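Local coordinates for protein telomeric DNA-binding factor trf1 (Schizosaccharomyces pombe, PDB 6K5S) that probably binds telomeric DNA and has a helical domain of the telomere repeat binding factor family, at residues G101-F113 with Q124-S138. Sequence-based numbering, arbitrary orientation.
Sequences GFFHLNENFLEVF and QGTLYMELKTQAYIS
Phe-102, Phe-109 and Leu-131 interlock as knobs into holes in a buried antiparallel packing of helices 102-113 and 122-141, consecutive long helices of the all-helical domain; the short segment axes approach to 9.6 Å at a signed crossing angle of -160°. Phe-109, with CG anti to the backbone N (chi1 179°), drops among Gln-124, Leu-127, Tyr-128 and Leu-131, and Tyr-128 CA sits over one face of its ring. The Phe-109 and Tyr-128 rings run nearly parallel, planes 10° apart, yet slid so far that they barely overlap. Leu-131 CD2 meets Phe-109 CD1 at 3.5 Å. Further along, Phe-102 lays its ring over the backbone at Ala-135, and its CE2 comes 3.4 Å from Ser-138 CB. The polar flank centres on Asn-106: Lys-132 NZ donates to its OD1 (2.8 Å), in the carbonyl plane on a lone pair, and also to Leu-154 O. Leu-110 lies across one face of Tyr-128, the Lys-132 CE methylene over the opposite one. With a leucine here, lacking ring and hydroxyl, both would probably lose the flat surface between them, and one water a partner. That water also bonds Asn-106 O and Leu-110 N, serving backbone groups at the kink while apolar packing joins the helices.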
loop_
_atom_site.group_PDB
_atom_site.type_symbol
_atom_site.label_atom_id
_atom_site.label_comp_id
_atom_site.label_asym_id
_atom_site.label_seq_id
_atom_site.Cartn_x
_atom_site.Cartn_y
_atom_site.Cartn_z
ATOM N N GLY A 101 3.414 22.643 -5.394
ATOM C CA GLY A 101 4.042 23.871 -5.831
ATOM C C GLY A 101 5.038 24.392 -4.817
ATOM O O GLY A 101 5.035 24.019 -3.644
ATOM N N PHE A 102 5.932 25.253 -5.299
ATOM C CA PHE A 102 6.969 25.800 -4.431
ATOM C C PHE A 102 6.382 26.596 -3.273
ATOM O O PHE A 102 6.961 26.607 -2.184
ATOM C CB PHE A 102 7.919 26.688 -5.232
ATOM C CG PHE A 102 9.020 25.937 -5.922
ATOM C CD1 PHE A 102 10.055 25.370 -5.195
ATOM C CD2 PHE A 102 9.038 25.832 -7.306
ATOM C CE1 PHE A 102 11.094 24.686 -5.837
ATOM C CE2 PHE A 102 10.081 25.168 -7.957
ATOM C CZ PHE A 102 11.099 24.578 -7.219
ATOM N N PHE A 103 5.234 27.246 -3.471
ATOM C CA PHE A 103 4.607 27.958 -2.362
ATOM C C PHE A 103 4.342 27.012 -1.197
ATOM O O PHE A 103 4.582 27.370 -0.041
ATOM C CB PHE A 103 3.299 28.625 -2.809
ATOM C CG PHE A 103 2.512 29.241 -1.673
ATOM C CD1 PHE A 103 1.686 28.464 -0.862
ATOM C CD2 PHE A 103 2.623 30.596 -1.401
ATOM C CE1 PHE A 103 0.981 29.035 0.191
ATOM C CE2 PHE A 103 1.926 31.170 -0.358
ATOM C CZ PHE A 103 1.104 30.387 0.444
ATOM N N HIS A 104 3.851 25.795 -1.485
ATOM C CA HIS A 104 3.536 24.849 -0.422
ATOM C C HIS A 104 4.786 24.218 0.159
ATOM O O HIS A 104 4.799 23.882 1.349
ATOM C CB HIS A 104 2.607 23.743 -0.925
ATOM C CG HIS A 104 1.196 24.192 -1.096
ATOM N ND1 HIS A 104 0.537 24.125 -2.304
ATOM C CD2 HIS A 104 0.333 24.762 -0.224
ATOM C CE1 HIS A 104 -0.685 24.611 -2.161
ATOM N NE2 HIS A 104 -0.834 25.005 -0.909
ATOM N N LEU A 105 5.812 23.996 -0.666
ATOM C CA LEU A 105 7.078 23.498 -0.139
ATOM C C LEU A 105 7.660 24.480 0.878
ATOM O O LEU A 105 8.081 24.090 1.975
ATOM C CB LEU A 105 8.060 23.235 -1.283
ATOM C CG LEU A 105 7.643 22.127 -2.253
ATOM C CD1 LEU A 105 8.747 21.807 -3.239
ATOM C CD2 LEU A 105 7.204 20.880 -1.508
ATOM N N ASN A 106 7.659 25.764 0.537
ATOM C CA ASN A 106 8.176 26.786 1.447
ATOM C C ASN A 106 7.355 26.879 2.729
ATOM O O ASN A 106 7.915 26.928 3.823
ATOM C CB ASN A 106 8.214 28.140 0.753
ATOM C CG ASN A 106 8.672 29.234 1.677
ATOM O OD1 ASN A 106 9.784 29.192 2.189
ATOM N ND2 ASN A 106 7.805 30.195 1.933
ATOM N N GLU A 107 6.020 26.924 2.609
ATOM C CA GLU A 107 5.164 27.106 3.782
ATOM C C GLU A 107 5.304 25.957 4.775
ATOM O O GLU A 107 5.185 26.163 5.985
ATOM C CB GLU A 107 3.701 27.232 3.341
ATOM C CG GLU A 107 2.692 27.319 4.472
ATOM C CD GLU A 107 1.331 27.807 3.982
ATOM O OE1 GLU A 107 0.514 26.956 3.560
ATOM O OE2 GLU A 107 1.097 29.036 3.992
ATOM N N ASN A 108 5.539 24.749 4.281
ATOM C CA ASN A 108 5.604 23.540 5.087
ATOM C C ASN A 108 7.023 23.089 5.407
ATOM O O ASN A 108 7.177 22.054 6.058
ATOM C CB ASN A 108 4.865 22.403 4.370
ATOM C CG ASN A 108 3.349 22.627 4.326
ATOM O OD1 ASN A 108 2.637 22.284 5.272
ATOM N ND2 ASN A 108 2.857 23.174 3.214
ATOM N N PHE A 109 8.054 23.830 4.966
ATOM C CA PHE A 109 9.428 23.337 5.085
ATOM C C PHE A 109 9.790 23.017 6.535
ATOM O O PHE A 109 10.321 21.947 6.831
ATOM C CB PHE A 109 10.416 24.349 4.508
ATOM C CG PHE A 109 11.856 23.910 4.618
ATOM C CD1 PHE A 109 12.432 23.126 3.633
ATOM C CD2 PHE A 109 12.613 24.250 5.723
ATOM C CE1 PHE A 109 13.759 22.706 3.748
ATOM C CE2 PHE A 109 13.929 23.852 5.829
ATOM C CZ PHE A 109 14.497 23.073 4.850
ATOM N N LEU A 110 9.527 23.944 7.455
ATOM C CA LEU A 110 9.913 23.699 8.841
ATOM C C LEU A 110 9.114 22.559 9.466
ATOM O O LEU A 110 9.643 21.822 10.302
ATOM C CB LEU A 110 9.760 24.982 9.658
ATOM C CG LEU A 110 10.756 26.088 9.275
ATOM C CD1 LEU A 110 10.467 27.372 10.042
ATOM C CD2 LEU A 110 12.203 25.644 9.468
ATOM N N GLU A 111 7.848 22.390 9.087
ATOM C CA GLU A 111 7.076 21.279 9.626
ATOM C C GLU A 111 7.602 19.939 9.115
ATOM O O GLU A 111 7.551 18.933 9.826
ATOM C CB GLU A 111 5.600 21.458 9.273
ATOM C CG GLU A 111 4.723 20.321 9.746
ATOM C CD GLU A 111 4.580 20.301 11.253
ATOM O OE1 GLU A 111 4.400 21.381 11.859
ATOM O OE2 GLU A 111 4.664 19.204 11.835
ATOM N N VAL A 112 8.158 19.927 7.912
ATOM C CA VAL A 112 8.670 18.699 7.314
ATOM C C VAL A 112 10.050 18.355 7.873
ATOM O O VAL A 112 10.335 17.198 8.187
ATOM C CB VAL A 112 8.690 18.865 5.777
ATOM C CG1 VAL A 112 9.432 17.713 5.106
ATOM C CG2 VAL A 112 7.269 18.970 5.249
ATOM N N PHE A 113 10.925 19.354 8.036
ATOM C CA PHE A 113 12.307 19.081 8.412
ATOM C C PHE A 113 12.602 19.335 9.880
ATOM O O PHE A 113 13.583 18.789 10.391
ATOM C CB PHE A 113 13.265 19.923 7.554
ATOM C CG PHE A 113 13.324 19.484 6.120
ATOM C CD1 PHE A 113 12.402 19.953 5.211
ATOM C CD2 PHE A 113 14.296 18.589 5.689
ATOM C CE1 PHE A 113 12.446 19.550 3.881
ATOM C CE2 PHE A 113 14.351 18.175 4.367
ATOM C CZ PHE A 113 13.417 18.650 3.458
ATOM N N GLN A 124 19.630 22.850 8.343
ATOM C CA GLN A 124 18.231 23.078 7.991
ATOM C C GLN A 124 18.026 24.502 7.503
ATOM O O GLN A 124 17.308 24.738 6.523
ATOM C CB GLN A 124 17.330 22.816 9.198
ATOM C CG GLN A 124 17.283 21.371 9.652
ATOM C CD GLN A 124 16.605 21.221 11.004
ATOM O OE1 GLN A 124 16.516 22.172 11.784
ATOM N NE2 GLN A 124 16.112 20.032 11.279
ATOM N N GLY A 125 18.629 25.467 8.206
ATOM C CA GLY A 125 18.523 26.856 7.810
ATOM C C GLY A 125 19.086 27.109 6.428
ATOM O O GLY A 125 18.476 27.813 5.616
ATOM N N THR A 126 20.271 26.557 6.146
ATOM C CA THR A 126 20.850 26.701 4.812
ATOM C C THR A 126 19.942 26.096 3.752
ATOM O O THR A 126 19.736 26.687 2.681
ATOM C CB THR A 126 22.232 26.046 4.763
ATOM O OG1 THR A 126 23.122 26.768 5.613
ATOM C CG2 THR A 126 22.776 26.051 3.331
ATOM N N LEU A 127 19.389 24.918 4.030
ATOM C CA LEU A 127 18.449 24.299 3.101
ATOM C C LEU A 127 17.198 25.161 2.906
ATOM O O LEU A 127 16.697 25.283 1.787
ATOM C CB LEU A 127 18.069 22.915 3.606
ATOM C CG LEU A 127 17.612 21.876 2.600
ATOM C CD1 LEU A 127 18.596 21.783 1.413
ATOM C CD2 LEU A 127 17.471 20.533 3.332
ATOM N N TYR A 128 16.668 25.730 3.995
ATOM C CA TYR A 128 15.537 26.654 3.917
ATOM C C TYR A 128 15.823 27.793 2.938
ATOM O O TYR A 128 14.990 28.127 2.084
ATOM C CB TYR A 128 15.275 27.218 5.309
ATOM C CG TYR A 128 13.888 27.716 5.616
ATOM C CD1 TYR A 128 12.800 27.382 4.820
ATOM C CD2 TYR A 128 13.668 28.516 6.719
ATOM C CE1 TYR A 128 11.534 27.843 5.129
ATOM C CE2 TYR A 128 12.401 28.970 7.034
ATOM C CZ TYR A 128 11.345 28.629 6.238
ATOM O OH TYR A 128 10.083 29.071 6.553
ATOM N N MET A 129 16.989 28.429 3.087
ATOM C CA MET A 129 17.338 29.574 2.256
ATOM C C MET A 129 17.411 29.200 0.784
ATOM O O MET A 129 16.976 29.981 -0.081
ATOM C CB MET A 129 18.675 30.167 2.715
ATOM C CG MET A 129 19.201 31.323 1.859
ATOM S SD MET A 129 20.866 31.872 2.400
ATOM C CE MET A 129 21.861 30.440 2.082
ATOM N N GLU A 130 18.019 28.047 0.470
ATOM C CA GLU A 130 18.124 27.623 -0.923
ATOM C C GLU A 130 16.762 27.237 -1.489
ATOM O O GLU A 130 16.490 27.452 -2.675
ATOM C CB GLU A 130 19.102 26.445 -1.061
ATOM C CG GLU A 130 20.576 26.756 -0.692
ATOM C CD GLU A 130 21.213 27.879 -1.522
ATOM O OE1 GLU A 130 20.745 28.173 -2.646
ATOM O OE2 GLU A 130 22.205 28.481 -1.046
ATOM N N LEU A 131 15.916 26.615 -0.678
ATOM C CA LEU A 131 14.555 26.347 -1.133
ATOM C C LEU A 131 13.853 27.645 -1.517
ATOM O O LEU A 131 13.236 27.734 -2.583
ATOM C CB LEU A 131 13.751 25.614 -0.052
ATOM C CG LEU A 131 12.281 25.401 -0.456
ATOM C CD1 LEU A 131 12.164 24.487 -1.681
ATOM C CD2 LEU A 131 11.526 24.777 0.714
ATOM N N LYS A 132 13.909 28.652 -0.641
ATOM C CA LYS A 132 13.263 29.927 -0.942
ATOM C C LYS A 132 13.834 30.527 -2.226
ATOM O O LYS A 132 13.094 31.077 -3.046
ATOM C CB LYS A 132 13.431 30.897 0.234
ATOM C CG LYS A 132 12.707 30.441 1.532
ATOM C CD LYS A 132 13.119 31.322 2.728
ATOM C CE LYS A 132 12.258 31.057 3.999
ATOM N NZ LYS A 132 10.816 31.293 3.712
ATOM N N THR A 133 15.136 30.363 -2.442
ATOM C CA THR A 133 15.760 30.887 -3.656
ATOM C C THR A 133 15.208 30.202 -4.903
ATOM O O THR A 133 14.900 30.867 -5.897
ATOM C CB THR A 133 17.282 30.723 -3.588
ATOM O OG1 THR A 133 17.767 31.400 -2.423
ATOM C CG2 THR A 133 17.925 31.357 -4.845
ATOM N N GLN A 134 15.062 28.875 -4.866
ATOM C CA GLN A 134 14.455 28.178 -5.998
ATOM C C GLN A 134 12.981 28.538 -6.158
ATOM O O GLN A 134 12.487 28.638 -7.289
ATOM C CB GLN A 134 14.615 26.657 -5.861
ATOM C CG GLN A 134 16.087 26.161 -5.924
ATOM C CD GLN A 134 16.830 26.661 -7.172
ATOM O OE1 GLN A 134 16.306 26.582 -8.282
ATOM N NE2 GLN A 134 18.049 27.156 -6.984
ATOM N N ALA A 135 12.246 28.707 -5.052
ATOM C CA ALA A 135 10.858 29.149 -5.196
ATOM C C ALA A 135 10.795 30.505 -5.889
ATOM O O ALA A 135 9.928 30.738 -6.738
ATOM C CB ALA A 135 10.159 29.210 -3.838
ATOM N N TYR A 136 11.700 31.418 -5.517
ATOM C CA TYR A 136 11.742 32.724 -6.149
ATOM C C TYR A 136 12.029 32.595 -7.642
ATOM O O TYR A 136 11.340 33.205 -8.469
ATOM C CB TYR A 136 12.789 33.613 -5.451
ATOM C CG TYR A 136 13.076 34.911 -6.185
ATOM C CD1 TYR A 136 12.113 35.925 -6.241
ATOM C CD2 TYR A 136 14.303 35.126 -6.827
ATOM C CE1 TYR A 136 12.360 37.125 -6.918
ATOM C CE2 TYR A 136 14.559 36.313 -7.515
ATOM C CZ TYR A 136 13.577 37.322 -7.539
ATOM O OH TYR A 136 13.805 38.512 -8.197
ATOM N N ILE A 137 13.025 31.782 -8.000
ATOM C CA ILE A 137 13.424 31.641 -9.398
ATOM C C ILE A 137 12.301 31.022 -10.213
ATOM O O ILE A 137 12.002 31.469 -11.326
ATOM C CB ILE A 137 14.715 30.811 -9.488
ATOM C CG1 ILE A 137 15.886 31.652 -8.961
ATOM C CG2 ILE A 137 14.930 30.321 -10.924
ATOM C CD1 ILE A 137 17.143 30.824 -8.646
ATOM N N SER A 138 11.646 30.005 -9.670
ATOM C CA SER A 138 10.508 29.416 -10.378
ATOM C C SER A 138 9.355 30.409 -10.499
ATOM O O SER A 138 8.737 30.527 -11.565
ATOM C CB SER A 138 10.039 28.143 -9.667
ATOM O OG SER A 138 8.842 27.653 -10.273
HETATM O O HOH W 1 8.319 26.455 6.762
HETATM O O HOH W 2 8.331 29.389 4.920
#